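AlkD2 (Streptococcus mutans, PDB 6M9M) is of unknown function but binds inosine-5'-monophosphate and belongs to the HEAT-like repeat family of DNA glycosylases. Local coordinates at residues F60-L65 with L72-D77; H121-A126 with K154-E159. All coordinates share one frame; numbering follows the deposited sequence.

Interaction 1: F60-L65 with L72-D77; sequences FLFGYL and LIFMRD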
loop_
_atom_site.group_PDB
_atom_site.type_symbol
_atom_site.label_atom_id
_atom_site.label_comp_id
_atom_site.label_asym_id
_atom_site.label_seq_id
_atom_site.Cartn_x
_atom_site.Cartn_y
_atom_site.Cartn_z
ATOM N N PHE A 60 -8.045 4.879 6.068
ATOM C CA PHE A 60 -7.354 4.525 7.306
ATOM C C PHE A 60 -8.238 3.623 8.172
ATOM O O PHE A 60 -7.761 2.638 8.749
ATOM C CB PHE A 60 -6.901 5.767 8.095
ATOM C CG PHE A 60 -5.660 6.438 7.545
ATOM C CD1 PHE A 60 -4.450 5.764 7.520
ATOM C CD2 PHE A 60 -5.695 7.747 7.092
ATOM C CE1 PHE A 60 -3.303 6.381 7.023
ATOM C CE2 PHE A 60 -4.551 8.365 6.606
ATOM C CZ PHE A 60 -3.354 7.682 6.577
ATOM N N LEU A 61 -9.528 3.959 8.306
ATOM C CA LEU A 61 -10.438 3.088 9.050
ATOM C C LEU A 61 -10.491 1.682 8.460
ATOM O O LEU A 61 -10.441 0.690 9.191
ATOM C CB LEU A 61 -11.842 3.680 9.115
ATOM C CG LEU A 61 -12.098 4.880 10.022
ATOM C CD1 LEU A 61 -13.581 5.256 9.904
ATOM C CD2 LEU A 61 -11.730 4.568 11.455
ATOM N N PHE A 62 -10.599 1.573 7.131
ATOM C CA PHE A 62 -10.606 0.258 6.509
ATOM C C PHE A 62 -9.359 -0.530 6.918
ATOM O O PHE A 62 -9.440 -1.716 7.238
ATOM C CB PHE A 62 -10.657 0.351 4.977
ATOM C CG PHE A 62 -11.967 0.855 4.395
ATOM C CD1 PHE A 62 -13.211 0.563 4.968
ATOM C CD2 PHE A 62 -11.951 1.597 3.220
ATOM C CE1 PHE A 62 -14.398 1.024 4.366
ATOM C CE2 PHE A 62 -13.114 2.060 2.644
ATOM C CZ PHE A 62 -14.337 1.783 3.213
ATOM N N GLY A 63 -8.185 0.117 6.891
ATOM C CA GLY A 63 -6.978 -0.549 7.343
ATOM C C GLY A 63 -7.093 -1.108 8.747
ATOM O O GLY A 63 -6.717 -2.255 9.018
ATOM N N TYR A 64 -7.611 -0.298 9.677
ATOM C CA TYR A 64 -7.760 -0.775 11.049
ATOM C C TYR A 64 -8.777 -1.911 11.162
ATOM O O TYR A 64 -8.672 -2.746 12.067
ATOM C CB TYR A 64 -8.153 0.380 11.981
ATOM C CG TYR A 64 -7.196 1.549 11.949
ATOM C CD1 TYR A 64 -5.826 1.365 11.919
ATOM C CD2 TYR A 64 -7.677 2.846 11.890
ATOM C CE1 TYR A 64 -4.961 2.454 11.826
ATOM C CE2 TYR A 64 -6.837 3.927 11.830
ATOM C CZ TYR A 64 -5.485 3.743 11.794
ATOM O OH TYR A 64 -4.679 4.854 11.709
ATOM N N LEU A 65 -9.765 -1.940 10.271
ATOM C CA LEU A 65 -10.867 -2.894 10.276
ATOM C C LEU A 65 -10.615 -4.117 9.404
ATOM O O LEU A 65 -11.494 -4.991 9.306
ATOM C CB LEU A 65 -12.115 -2.200 9.736
ATOM C CG LEU A 65 -12.736 -1.093 10.574
ATOM C CD1 LEU A 65 -13.670 -0.301 9.665
ATOM C CD2 LEU A 65 -13.468 -1.654 11.787
ATOM N N LEU A 72 -11.369 -5.932 3.636
ATOM C CA LEU A 72 -10.150 -6.110 2.851
ATOM C C LEU A 72 -10.451 -6.239 1.355
ATOM O O LEU A 72 -9.734 -5.669 0.528
ATOM C CB LEU A 72 -9.368 -7.301 3.382
ATOM C CG LEU A 72 -8.018 -7.552 2.745
ATOM C CD1 LEU A 72 -7.077 -6.392 2.976
ATOM C CD2 LEU A 72 -7.416 -8.844 3.239
ATOM N N ILE A 73 -11.516 -6.973 0.989
ATOM C CA ILE A 73 -11.912 -7.072 -0.417
ATOM C C ILE A 73 -12.318 -5.706 -0.959
ATOM O O ILE A 73 -11.990 -5.355 -2.097
ATOM C CB ILE A 73 -13.043 -8.107 -0.589
ATOM C CG1 ILE A 73 -12.519 -9.534 -0.392
ATOM C CG2 ILE A 73 -13.737 -7.950 -1.937
ATOM C CD1 ILE A 73 -13.618 -10.584 -0.239
ATOM N N PHE A 74 -13.055 -4.919 -0.176
ATOM C CA PHE A 74 -13.433 -3.582 -0.637
ATOM C C PHE A 74 -12.201 -2.708 -0.876
ATOM O O PHE A 74 -12.137 -1.967 -1.866
ATOM C CB PHE A 74 -14.388 -2.952 0.363
ATOM C CG PHE A 74 -15.048 -1.691 -0.113
ATOM C CD1 PHE A 74 -16.226 -1.741 -0.829
ATOM C CD2 PHE A 74 -14.500 -0.457 0.169
ATOM C CE1 PHE A 74 -16.853 -0.581 -1.260
ATOM C CE2 PHE A 74 -15.131 0.712 -0.260
ATOM C CZ PHE A 74 -16.307 0.643 -0.970
ATOM N N MET A 75 -11.195 -2.808 -0.001
ATOM C CA MET A 75 -9.931 -2.118 -0.238
ATOM C C MET A 75 -9.293 -2.576 -1.546
ATOM O O MET A 75 -8.869 -1.760 -2.378
ATOM C CB MET A 75 -8.970 -2.393 0.921
ATOM C CG MET A 75 -9.313 -1.746 2.250
ATOM S SD MET A 75 -8.394 -2.416 3.650
ATOM C CE MET A 75 -6.705 -2.265 3.092
ATOM N N ARG A 76 -9.202 -3.893 -1.729
ATOM C CA ARG A 76 -8.517 -4.478 -2.879
ATOM C C ARG A 76 -9.174 -4.079 -4.187
ATOM O O ARG A 76 -8.489 -3.749 -5.158
ATOM C CB ARG A 76 -8.535 -6.003 -2.741
ATOM C CG ARG A 76 -7.710 -6.763 -3.772
ATOM C CD ARG A 76 -7.941 -8.269 -3.688
ATOM N NE ARG A 76 -9.293 -8.578 -4.116
ATOM C CZ ARG A 76 -9.986 -9.661 -3.792
ATOM N NH1 ARG A 76 -9.460 -10.588 -3.014
ATOM N NH2 ARG A 76 -11.216 -9.795 -4.250
ATOM N N ASP A 77 -10.504 -4.111 -4.232
ATOM C CA ASP A 77 -11.215 -4.029 -5.493
ATOM C C ASP A 77 -11.939 -2.713 -5.732
ATOM O O ASP A 77 -12.225 -2.399 -6.884
ATOM C CB ASP A 77 -12.253 -5.156 -5.583
ATOM C CG ASP A 77 -11.635 -6.525 -5.733
ATOM O OD1 ASP A 77 -10.412 -6.624 -5.989
ATOM O OD2 ASP A 77 -12.387 -7.501 -5.570
#
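Phe-62 on helix 52-65 meets Phe-74 on helix 69-79 in an offset edge-to-face pair, the edge of Phe-74 turned toward the face of Phe-62, with centroids 5.3 Å apart and planes at 63°. The touching parts are the outer carbons: CZ of Phe-62 lies 3.7 Å from CE2 of Phe-74. Because CG of Phe-74 stands anti to its backbone nitrogen (chi1 -169°), its CD2-CE2 edge is carried to CE2 and CZ of Phe-62. Phe-44 of helix 36-47 meets both rings and makes the pair a three-ring cluster.

The aliphatic packing is carried by Met-75, whose CG lies 3.7 Å from CB of Phe-62. Its SD comes to 3.8 Å from Phe-62 O and 4.1 Å from Gly-63 N, beside a backbone that has no side chain at Gly-63. Trp-114 and Ala-94, from helices 108-115 and 85-102, also touch Met-75.

Next along helix 69-79, Arg-76 forms a salt bridge to Glu-113. With segment axes 9.8 Å apart and directions 135° apart, the arrangement is that of a helical hairpin, as in the HEAT-like repeat fold.

Interaction 2: H121-A126 with K154-E159; sequences HTRRAA and KEDVSE
Arg-123 leaves helix 120-129 with CG anti to its carbonyl carbon (chi1 -59°) and then bends at chi3 (-61°), presenting NE and NH2 to Asp-156. From the opposite direction the carboxylate of Asp-156 is brought forward by a chi1 of -158°, CG lying roughly across from the backbone nitrogen. The two groups form a side-on, two-point salt bridge with nearly coplanar planes.

Its two bonds differ in shape. Arg-123 NE reaches the syn lone pair of Asp-156 OD2 at 2.7 Å but is bent, whereas Arg-123 NH2 reaches the syn side of Asp-156 OD1 at 2.9 Å almost straight, in the guanidinium plane. OD1 of Asp-156 also takes the backbone N of Ser-158 on its anti lone pair at 2.9 Å, closing an Asx turn. This third bond helps to hold the rotation of the carboxylate, so the loop probably helps position its own acceptor. On the guanidinium side, NH1 of Arg-123 bonds to Ser-117 O, probably a further restraint on the guanidinium. Val-157 CG2 lies 3.9 Å from Arg-123 NH2, a van der Waals contact oblique to the guanidinium.

Ser-158 is the N-cap of helix 159-175, its OG bonded to Val-161 N, while Asp-156 O receives Arg-162 NH1. The bridge thus joins helix 120-129 to the loop between helices 143-151 and 159-175.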
loop_
_atom_site.group_PDB
_atom_site.type_symbol
_atom_site.label_atom_id
_atom_site.label_comp_id
_atom_site.label_asym_id
_atom_site.label_seq_id
_atom_site.Cartn_x
_atom_site.Cartn_y
_atom_site.Cartn_z
ATOM N N HIS A 121 -3.582 -0.330 -9.459
ATOM C CA HIS A 121 -3.527 0.342 -8.166
ATOM C C HIS A 121 -3.458 -0.652 -7.016
ATOM O O HIS A 121 -2.865 -0.350 -5.977
ATOM C CB HIS A 121 -4.724 1.268 -7.995
ATOM C CG HIS A 121 -4.751 2.400 -8.971
ATOM N ND1 HIS A 121 -5.494 2.358 -10.126
ATOM C CD2 HIS A 121 -4.093 3.584 -8.986
ATOM C CE1 HIS A 121 -5.307 3.476 -10.804
ATOM N NE2 HIS A 121 -4.461 4.236 -10.135
ATOM N N THR A 122 -4.064 -1.825 -7.181
ATOM C CA THR A 122 -3.934 -2.872 -6.170
ATOM C C THR A 122 -2.495 -3.364 -6.102
ATOM O O THR A 122 -1.926 -3.508 -5.016
ATOM C CB THR A 122 -4.877 -4.029 -6.519
ATOM O OG1 THR A 122 -6.221 -3.540 -6.672
ATOM C CG2 THR A 122 -4.842 -5.122 -5.451
ATOM N N ARG A 123 -1.883 -3.608 -7.262
ATOM C CA ARG A 123 -0.504 -4.080 -7.290
ATOM C C ARG A 123 0.435 -3.044 -6.689
ATOM O O ARG A 123 1.317 -3.386 -5.890
ATOM C CB ARG A 123 -0.096 -4.389 -8.736
ATOM C CG ARG A 123 -0.967 -5.445 -9.407
ATOM C CD ARG A 123 -0.363 -6.027 -10.664
ATOM N NE ARG A 123 -0.105 -5.077 -11.738
ATOM C CZ ARG A 123 -1.015 -4.635 -12.596
ATOM N NH1 ARG A 123 -2.291 -5.000 -12.474
ATOM N NH2 ARG A 123 -0.650 -3.814 -13.556
ATOM N N ARG A 124 0.237 -1.765 -7.035
ATOM C CA ARG A 124 1.107 -0.712 -6.517
ATOM C C ARG A 124 0.901 -0.515 -5.022
ATOM O O ARG A 124 1.857 -0.230 -4.300
ATOM C CB ARG A 124 0.868 0.597 -7.282
ATOM C CG ARG A 124 1.912 1.694 -7.045
ATOM C CD ARG A 124 1.532 2.610 -5.890
ATOM N NE ARG A 124 2.426 3.762 -5.837
ATOM C CZ ARG A 124 2.370 4.721 -4.916
ATOM N NH1 ARG A 124 1.465 4.655 -3.956
ATOM N NH2 ARG A 124 3.227 5.731 -4.951
ATOM N N ALA A 125 -0.334 -0.668 -4.525
ATOM C CA ALA A 125 -0.549 -0.488 -3.092
ATOM C C ALA A 125 0.272 -1.483 -2.288
ATOM O O ALA A 125 0.834 -1.141 -1.233
ATOM C CB ALA A 125 -2.025 -0.609 -2.744
ATOM N N ALA A 126 0.369 -2.722 -2.773
ATOM C CA ALA A 126 1.175 -3.716 -2.069
ATOM C C ALA A 126 2.667 -3.437 -2.208
ATOM O O ALA A 126 3.411 -3.505 -1.219
ATOM C CB ALA A 126 0.843 -5.114 -2.581
ATOM N N LYS A 154 8.756 -6.795 -12.455
ATOM C CA LYS A 154 9.650 -5.953 -13.259
ATOM C C LYS A 154 9.169 -5.746 -14.695
ATOM O O LYS A 154 9.633 -4.806 -15.357
ATOM C CB LYS A 154 11.063 -6.540 -13.264
ATOM C CG LYS A 154 11.188 -7.884 -13.956
ATOM C CD LYS A 154 12.501 -8.557 -13.590
ATOM C CE LYS A 154 12.647 -9.895 -14.290
ATOM N NZ LYS A 154 11.675 -10.898 -13.755
ATOM N N GLU A 155 8.258 -6.585 -15.191
ATOM C CA GLU A 155 7.663 -6.427 -16.511
ATOM C C GLU A 155 6.251 -5.835 -16.444
ATOM O O GLU A 155 5.490 -5.940 -17.411
ATOM C CB GLU A 155 7.603 -7.770 -17.258
ATOM C CG GLU A 155 8.946 -8.448 -17.536
ATOM C CD GLU A 155 9.766 -7.779 -18.616
ATOM O OE1 GLU A 155 9.279 -6.819 -19.274
ATOM O OE2 GLU A 155 10.911 -8.225 -18.834
ATOM N N ASP A 156 5.877 -5.224 -15.319
ATOM C CA ASP A 156 4.512 -4.742 -15.179
ATOM C C ASP A 156 4.150 -3.760 -16.291
ATOM O O ASP A 156 4.953 -2.910 -16.687
ATOM C CB ASP A 156 4.316 -4.073 -13.823
ATOM C CG ASP A 156 2.860 -4.043 -13.405
ATOM O OD1 ASP A 156 2.117 -3.139 -13.837
ATOM O OD2 ASP A 156 2.471 -4.952 -12.645
ATOM N N VAL A 157 2.909 -3.850 -16.763
ATOM C CA VAL A 157 2.449 -2.957 -17.820
ATOM C C VAL A 157 2.338 -1.505 -17.366
ATOM O O VAL A 157 2.358 -0.602 -18.199
ATOM C CB VAL A 157 1.103 -3.440 -18.411
ATOM C CG1 VAL A 157 1.222 -4.854 -18.978
ATOM C CG2 VAL A 157 -0.013 -3.355 -17.385
ATOM N N SER A 158 2.226 -1.246 -16.069
ATOM C CA SER A 158 1.948 0.085 -15.544
ATOM C C SER A 158 3.227 0.779 -15.096
ATOM O O SER A 158 3.970 0.249 -14.272
ATOM C CB SER A 158 1.007 -0.038 -14.343
ATOM O OG SER A 158 1.020 1.131 -13.552
ATOM N N GLU A 159 3.458 1.992 -15.602
ATOM C CA GLU A 159 4.622 2.762 -15.166
ATOM C C GLU A 159 4.550 3.098 -13.679
ATOM O O GLU A 159 5.570 3.112 -12.980
ATOM C CB GLU A 159 4.789 4.037 -15.993
ATOM C CG GLU A 159 6.084 4.764 -15.654
ATOM C CD GLU A 159 6.386 5.901 -16.597
ATOM O OE1 GLU A 159 5.434 6.511 -17.123
ATOM O OE2 GLU A 159 7.582 6.177 -16.820
#

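From the N terminus, the chain first closes interaction 1, where helices 52-65 and 69-79 fold back on each other across a connection of three residues, 66-68. It then runs through helices 85-102 and 108-115 before reaching helix 120-129, from which interaction 2 spans 27 residues, with helix 143-151 among them, to the loop leading into helix 159-175. The two contacts follow in series, neither nested nor crossed, with centres about 19 Å apart. Arg-76 O lies 2.7 Å from Thr-122 OG1, a probable hydrogen bond that joins them directly. This link and the two contacts tie helices 52-65, 69-79 and 120-129 to the loop before helix 159-175.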